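Local structure of fimbrin (Schizosaccharomyces pombe, 1RT8) at residues H304-F307 with N308-D312; T327-W330 with K331-N334; E342-R345 with F346-V349. The protein binds actin filaments through tandem calponin-homology domains, crosslinking them, and takes part in cell polarity, cytokinesis, mating and spore formation. All coordinates share one frame; numbering follows the deposited sequence.

Contact 1: residues H304-F307 with N308-D312; sequences HDFF and NNLRD
Asp305 carries its carboxylate anti to the backbone N (chi1 -169°), while Asn308 turns its amide anti to its own carbonyl carbon (chi1 -77°), and these two torsions bring the groups together across one short turn. Asn308 ND2 donates to Asp305 OD2 at 3.1 Å, with the acceptor near the amide plane but the donor lying above the carboxylate plane; the two planes stand 83° apart, close to perpendicular. The backbone repeats the link. Asp305 O accepts from Asn308 N at 3.1 Å and from Asn309 N at 2.8 Å, so it takes two backbone N-H groups and closes the weakly bonded turn at 306-309. At the far end the Arg311 chain, extended from CG to NE, reaches back to Phe307, and NE donates to Phe307 O at 3.2 Å, on a lone pair and in the carbonyl plane. On the apolar side Leu310 CD1 sits over the Phe306 ring face, 4.3 Å from the centroid, a CH-pi contact; residues Phe290 and Leu383 of helices 282-296 and 379-397 pack on the same ring. The turn is thus two-sided: Phe306 and Leu310 feed the core of the third calponin-homology domain, whereas the carboxylate takes one N-H from a neutral amide and also packs on Arg159, which would probably favour its charged form, and the guanidinium NE is used by the Phe307 carbonyl.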
loop_
_atom_site.group_PDB
_atom_site.type_symbol
_atom_site.label_atom_id
_atom_site.label_comp_id
_atom_site.label_asym_id
_atom_site.label_seq_id
_atom_site.Cartn_x
_atom_site.Cartn_y
_atom_site.Cartn_z
ATOM N N HIS A 304 -0.511 10.756 4.911
ATOM C CA HIS A 304 -1.760 10.064 5.246
ATOM C C HIS A 304 -2.942 11.008 5.084
ATOM O O HIS A 304 -4.101 10.616 5.226
ATOM C CB HIS A 304 -1.688 9.508 6.676
ATOM C CG HIS A 304 -0.702 8.383 6.825
ATOM N ND1 HIS A 304 -0.945 7.119 6.334
ATOM C CD2 HIS A 304 0.555 8.352 7.332
ATOM C CE1 HIS A 304 0.118 6.358 6.524
ATOM N NE2 HIS A 304 1.043 7.082 7.128
ATOM N N ASP A 305 -2.622 12.255 4.748
ATOM C CA ASP A 305 -3.620 13.308 4.539
ATOM C C ASP A 305 -3.019 14.329 3.562
ATOM O O ASP A 305 -2.415 15.326 3.974
ATOM C CB ASP A 305 -3.960 13.982 5.878
ATOM C CG ASP A 305 -5.171 14.891 5.781
ATOM O OD1 ASP A 305 -5.632 15.129 4.652
ATOM O OD2 ASP A 305 -5.657 15.369 6.827
ATOM N N PHE A 306 -3.190 14.052 2.271
ATOM C CA PHE A 306 -2.666 14.869 1.178
ATOM C C PHE A 306 -2.960 16.368 1.272
ATOM O O PHE A 306 -2.092 17.196 0.998
ATOM C CB PHE A 306 -3.207 14.332 -0.156
ATOM C CG PHE A 306 -2.702 15.068 -1.381
ATOM C CD1 PHE A 306 -1.528 14.673 -2.015
ATOM C CD2 PHE A 306 -3.430 16.130 -1.932
ATOM C CE1 PHE A 306 -1.090 15.317 -3.180
ATOM C CE2 PHE A 306 -3.003 16.776 -3.087
ATOM C CZ PHE A 306 -1.830 16.367 -3.713
ATOM N N PHE A 307 -4.182 16.719 1.649
ATOM C CA PHE A 307 -4.556 18.121 1.716
ATOM C C PHE A 307 -4.100 18.895 2.943
ATOM O O PHE A 307 -4.467 20.058 3.115
ATOM C CB PHE A 307 -6.066 18.256 1.514
ATOM C CG PHE A 307 -6.523 17.816 0.153
ATOM C CD1 PHE A 307 -7.228 16.635 -0.012
ATOM C CD2 PHE A 307 -6.182 18.558 -0.977
ATOM C CE1 PHE A 307 -7.586 16.197 -1.283
ATOM C CE2 PHE A 307 -6.533 18.126 -2.242
ATOM C CZ PHE A 307 -7.234 16.944 -2.396
ATOM N N ASN A 308 -3.298 18.261 3.793
ATOM C CA ASN A 308 -2.762 18.937 4.967
ATOM C C ASN A 308 -1.270 18.669 5.140
ATOM O O ASN A 308 -0.536 19.534 5.616
ATOM C CB ASN A 308 -3.503 18.524 6.246
ATOM C CG ASN A 308 -4.860 19.206 6.381
ATOM O OD1 ASN A 308 -4.946 20.437 6.492
ATOM N ND2 ASN A 308 -5.931 18.408 6.362
ATOM N N ASN A 309 -0.817 17.493 4.729
ATOM C CA ASN A 309 0.588 17.130 4.885
ATOM C C ASN A 309 1.604 17.867 3.999
ATOM O O ASN A 309 2.809 17.723 4.210
ATOM C CB ASN A 309 0.773 15.620 4.681
ATOM C CG ASN A 309 -0.044 14.780 5.657
ATOM O OD1 ASN A 309 -0.530 15.270 6.684
ATOM N ND2 ASN A 309 -0.182 13.497 5.345
ATOM N N LEU A 310 1.145 18.642 3.017
ATOM C CA LEU A 310 2.068 19.367 2.135
ATOM C C LEU A 310 2.096 20.862 2.433
ATOM O O LEU A 310 2.813 21.620 1.766
ATOM C CB LEU A 310 1.671 19.197 0.662
ATOM C CG LEU A 310 1.421 17.778 0.143
ATOM C CD1 LEU A 310 1.274 17.791 -1.376
ATOM C CD2 LEU A 310 2.570 16.908 0.538
ATOM N N ARG A 311 1.311 21.286 3.421
ATOM C CA ARG A 311 1.230 22.702 3.759
ATOM C C ARG A 311 2.508 23.402 4.230
ATOM O O ARG A 311 2.674 24.589 3.980
ATOM C CB ARG A 311 0.119 22.929 4.783
ATOM C CG ARG A 311 -1.273 22.588 4.266
ATOM C CD ARG A 311 -2.326 23.067 5.252
ATOM N NE ARG A 311 -3.672 22.655 4.871
ATOM C CZ ARG A 311 -4.779 23.110 5.453
ATOM N NH1 ARG A 311 -4.688 23.989 6.443
ATOM N NH2 ARG A 311 -5.975 22.696 5.040
ATOM N N ASP A 312 3.410 22.703 4.913
ATOM C CA ASP A 312 4.630 23.369 5.346
ATOM C C ASP A 312 5.748 23.250 4.309
ATOM O O ASP A 312 6.885 23.626 4.573
ATOM C CB ASP A 312 5.103 22.844 6.711
ATOM C CG ASP A 312 5.596 21.411 6.651
ATOM O OD1 ASP A 312 6.013 20.953 5.565
ATOM O OD2 ASP A 312 5.581 20.747 7.699
#

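Contact 2: residues T327-W330 with K331-N334; sequences TVNW and KKVN
The Trp330 indole runs alongside the Val333 side chain, three residues on round a turn. Followed outward from Trp330, CB keeps the spacing to Lys331 N that the peptide link sets; the indole then swings anti to the carbonyl carbon (chi1 -65°), which carries its six-membered ring to Val333. There CE3 meets Val333 CB at 3.8 Å, with both methyls near the same atom, and CZ3 reaches Val333 CG1 at 3.9 Å. One indole face is occupied by Val328 CG1, 3.6 Å above the plane and over the ring centre. That same methyl meets Val333 CG2 at 3.9 Å, so the two valines and the indole close a small apolar cluster. On the pyrrole side NE1 is hydrogen-bonded to Asp321 OD2 of helix 314-323, and the side chain also packs on Leu317 and Gln318 of that helix. The backbone beneath is held by Lys332 N to Asn329 O at 3.0 Å and by a weak bond from Val333 N to Trp330 O. Successive i+3 bonds of this kind are those of overlapping beta turns with 3-10-like geometry, here within the loop that joins helices 314-323 and 345-361 of the helical third calponin-homology domain.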
loop_
_atom_site.group_PDB
_atom_site.type_symbol
_atom_site.label_atom_id
_atom_site.label_comp_id
_atom_site.label_asym_id
_atom_site.label_seq_id
_atom_site.Cartn_x
_atom_site.Cartn_y
_atom_site.Cartn_z
ATOM N N THR A 327 18.973 19.634 -5.668
ATOM C CA THR A 327 18.133 20.677 -6.239
ATOM C C THR A 327 17.818 21.692 -5.146
ATOM O O THR A 327 17.807 22.900 -5.380
ATOM C CB THR A 327 16.800 20.104 -6.781
ATOM O OG1 THR A 327 17.054 19.331 -7.958
ATOM C CG2 THR A 327 15.826 21.228 -7.115
ATOM N N VAL A 328 17.592 21.184 -3.940
ATOM C CA VAL A 328 17.237 22.029 -2.811
ATOM C C VAL A 328 18.382 22.434 -1.880
ATOM O O VAL A 328 19.173 21.602 -1.441
ATOM C CB VAL A 328 16.146 21.337 -1.963
ATOM C CG1 VAL A 328 15.713 22.238 -0.825
ATOM C CG2 VAL A 328 14.963 20.982 -2.848
ATOM N N ASN A 329 18.459 23.728 -1.591
ATOM C CA ASN A 329 19.454 24.243 -0.664
ATOM C C ASN A 329 18.743 24.235 0.679
ATOM O O ASN A 329 18.046 25.190 1.025
ATOM C CB ASN A 329 19.843 25.674 -1.019
ATOM C CG ASN A 329 20.834 26.273 -0.026
ATOM O OD1 ASN A 329 21.316 27.390 -0.212
ATOM N ND2 ASN A 329 21.142 25.527 1.030
ATOM N N TRP A 330 18.915 23.163 1.436
ATOM C CA TRP A 330 18.249 23.058 2.723
ATOM C C TRP A 330 18.631 24.089 3.781
ATOM O O TRP A 330 17.998 24.158 4.831
ATOM C CB TRP A 330 18.415 21.646 3.268
ATOM C CG TRP A 330 17.715 20.649 2.392
ATOM C CD1 TRP A 330 18.247 19.959 1.342
ATOM C CD2 TRP A 330 16.335 20.282 2.456
ATOM N NE1 TRP A 330 17.280 19.185 0.744
ATOM C CE2 TRP A 330 16.096 19.368 1.407
ATOM C CE3 TRP A 330 15.272 20.645 3.292
ATOM C CZ2 TRP A 330 14.838 18.804 1.180
ATOM C CZ3 TRP A 330 14.021 20.085 3.064
ATOM C CH2 TRP A 330 13.815 19.177 2.014
ATOM N N LYS A 331 19.654 24.895 3.509
ATOM C CA LYS A 331 20.059 25.921 4.463
ATOM C C LYS A 331 19.067 27.072 4.367
ATOM O O LYS A 331 19.022 27.948 5.231
ATOM C CB LYS A 331 21.473 26.422 4.151
ATOM C CG LYS A 331 22.566 25.383 4.374
ATOM C CD LYS A 331 23.957 25.931 4.043
ATOM C CE LYS A 331 25.029 24.853 4.194
ATOM N NZ LYS A 331 26.396 25.353 3.867
ATOM N N LYS A 332 18.265 27.058 3.308
ATOM C CA LYS A 332 17.264 28.095 3.086
ATOM C C LYS A 332 15.859 27.617 3.459
ATOM O O LYS A 332 14.891 28.361 3.323
ATOM C CB LYS A 332 17.276 28.534 1.617
ATOM C CG LYS A 332 18.591 29.142 1.151
ATOM C CD LYS A 332 18.558 29.449 -0.343
ATOM C CE LYS A 332 19.912 29.947 -0.844
ATOM N NZ LYS A 332 19.969 30.044 -2.334
ATOM N N VAL A 333 15.764 26.382 3.941
ATOM C CA VAL A 333 14.487 25.780 4.314
ATOM C C VAL A 333 14.198 25.797 5.820
ATOM O O VAL A 333 15.090 25.552 6.635
ATOM C CB VAL A 333 14.433 24.313 3.823
ATOM C CG1 VAL A 333 13.150 23.640 4.297
ATOM C CG2 VAL A 333 14.532 24.272 2.304
ATOM N N ASN A 334 12.945 26.077 6.182
ATOM C CA ASN A 334 12.535 26.094 7.587
ATOM C C ASN A 334 12.122 24.678 7.985
ATOM O O ASN A 334 11.306 24.050 7.311
ATOM C CB ASN A 334 11.355 27.057 7.801
ATOM C CG ASN A 334 11.720 28.501 7.502
ATOM O OD1 ASN A 334 12.591 29.074 8.150
ATOM N ND2 ASN A 334 11.061 29.090 6.513
#

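Contact 3: residues E342-R345 with F346-V349; sequences EMMR and FKAV
A Met-aromatic contact between residues only two apart, Met344 and Phe346, stands out at this helix start. Met344 SD lies 4.8 Å from the Phe346 ring centroid and approaches obliquely, 70° off the ring normal, with CE2 its nearest ring atom at 3.6 Å. The ring can stand alongside the methionine because its CG sits between the backbone N and the carbonyl carbon (chi1 78°), an uncommon setting in a helix; Lys347 CG then lies over one ring face. Both exposed residues also touch a crystal neighbour, so their exact setting may owe something to the lattice. Met344 is the N-cap residue of helix 345-361 in the third calponin-homology domain, and its carbonyl opens the helical ladder: Met344 O accepts from Ala348 N at 3.1 Å and, weakly, from Lys347 N. Val349 N follows with a bond of 2.9 Å to Arg345 O. Before the cap, Met343 reaches forward to the first turn, its CG 3.6 Å from Lys347 CB and its SD 3.5 Å from Ala348 N and 4.0 Å from Ala348 CB. An alanine in place of Met343 would remove CG, SD and CE and is likely to open a gap between the first helical turn and residues Asp312, Asn334 and Pro337. Val349 CG2 lies over a face of the Arg345 guanidinium, 4.0 Å from NH1, while NH2 makes a salt bridge to Asp376.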
loop_
_atom_site.group_PDB
_atom_site.type_symbol
_atom_site.label_atom_id
_atom_site.label_comp_id
_atom_site.label_asym_id
_atom_site.label_seq_id
_atom_site.Cartn_x
_atom_site.Cartn_y
_atom_site.Cartn_z
ATOM N N GLU A 342 2.646 23.219 14.879
ATOM C CA GLU A 342 2.636 23.518 13.455
ATOM C C GLU A 342 3.653 24.612 13.181
ATOM O O GLU A 342 3.824 25.529 13.990
ATOM C CB GLU A 342 1.261 24.008 13.005
ATOM C CG GLU A 342 0.173 22.958 13.000
ATOM C CD GLU A 342 -1.082 23.454 12.307
ATOM O OE1 GLU A 342 -1.602 24.521 12.710
ATOM O OE2 GLU A 342 -1.545 22.781 11.359
ATOM N N MET A 343 4.325 24.508 12.041
ATOM C CA MET A 343 5.316 25.501 11.638
ATOM C C MET A 343 4.625 26.860 11.589
ATOM O O MET A 343 3.438 26.939 11.281
ATOM C CB MET A 343 5.858 25.147 10.247
ATOM C CG MET A 343 6.935 26.082 9.717
ATOM S SD MET A 343 7.500 25.556 8.087
ATOM C CE MET A 343 8.178 23.903 8.476
ATOM N N MET A 344 5.348 27.927 11.908
ATOM C CA MET A 344 4.758 29.255 11.844
ATOM C C MET A 344 4.347 29.489 10.397
ATOM O O MET A 344 5.043 29.064 9.474
ATOM C CB MET A 344 5.764 30.312 12.270
ATOM C CG MET A 344 6.222 30.163 13.704
ATOM S SD MET A 344 7.315 31.509 14.146
ATOM C CE MET A 344 6.217 32.477 15.190
ATOM N N ARG A 345 3.236 30.184 10.191
ATOM C CA ARG A 345 2.768 30.402 8.836
ATOM C C ARG A 345 3.760 31.027 7.873
ATOM O O ARG A 345 3.955 30.495 6.778
ATOM C CB ARG A 345 1.482 31.224 8.818
ATOM C CG ARG A 345 0.914 31.355 7.412
ATOM C CD ARG A 345 -0.596 31.473 7.417
ATOM N NE ARG A 345 -1.136 31.467 6.061
ATOM C CZ ARG A 345 -0.905 32.416 5.163
ATOM N NH1 ARG A 345 -0.139 33.453 5.479
ATOM N NH2 ARG A 345 -1.447 32.331 3.955
ATOM N N PHE A 346 4.382 32.141 8.253
ATOM C CA PHE A 346 5.322 32.783 7.342
ATOM C C PHE A 346 6.458 31.834 6.963
ATOM O O PHE A 346 6.997 31.919 5.863
ATOM C CB PHE A 346 5.858 34.100 7.935
ATOM C CG PHE A 346 6.927 33.931 8.982
ATOM C CD1 PHE A 346 8.275 34.041 8.641
ATOM C CD2 PHE A 346 6.593 33.718 10.313
ATOM C CE1 PHE A 346 9.272 33.947 9.619
ATOM C CE2 PHE A 346 7.582 33.622 11.299
ATOM C CZ PHE A 346 8.926 33.739 10.947
ATOM N N LYS A 347 6.810 30.920 7.862
ATOM C CA LYS A 347 7.865 29.959 7.561
ATOM C C LYS A 347 7.384 28.909 6.546
ATOM O O LYS A 347 8.136 28.511 5.660
ATOM C CB LYS A 347 8.359 29.271 8.837
ATOM C CG LYS A 347 9.054 30.215 9.785
ATOM C CD LYS A 347 9.924 29.491 10.793
ATOM C CE LYS A 347 10.790 30.500 11.535
ATOM N NZ LYS A 347 11.797 29.849 12.406
ATOM N N ALA A 348 6.134 28.466 6.668
ATOM C CA ALA A 348 5.611 27.477 5.734
ATOM C C ALA A 348 5.453 28.118 4.353
ATOM O O ALA A 348 5.684 27.471 3.332
ATOM C CB ALA A 348 4.261 26.934 6.235
ATOM N N VAL A 349 5.056 29.389 4.332
ATOM C CA VAL A 349 4.881 30.113 3.080
ATOM C C VAL A 349 6.220 30.287 2.376
ATOM O O VAL A 349 6.290 30.205 1.152
ATOM C CB VAL A 349 4.233 31.503 3.303
ATOM C CG1 VAL A 349 4.368 32.364 2.042
ATOM C CG2 VAL A 349 2.755 31.325 3.644
#

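Overall arrangement
All three contacts fall within the third calponin-homology domain, in the second actin-binding region, and follow one another along the chain. Contacts 1 and 3 have centres about 13 Å apart and touch, Met343 CE packing on Asp312 CB. Contacts 2 and 3, centres about 15 Å apart, are joined by a probable hydrogen bond from Asn334 ND2 to Lys347 O at 3.1 Å; Met343 CE also packs on Asn334 O at 3.3 Å. Contacts 1 and 2, centres about 19 Å and nearest atoms about 5 Å apart, do not touch, yet Asn351 ND2 bonds to both Asp312 O and Asn334 O. Bound sulfate, probably from the crystallisation liquor, lies about 3 Å from the His304 and Trp330 side chains and about 4 Å from Val349's.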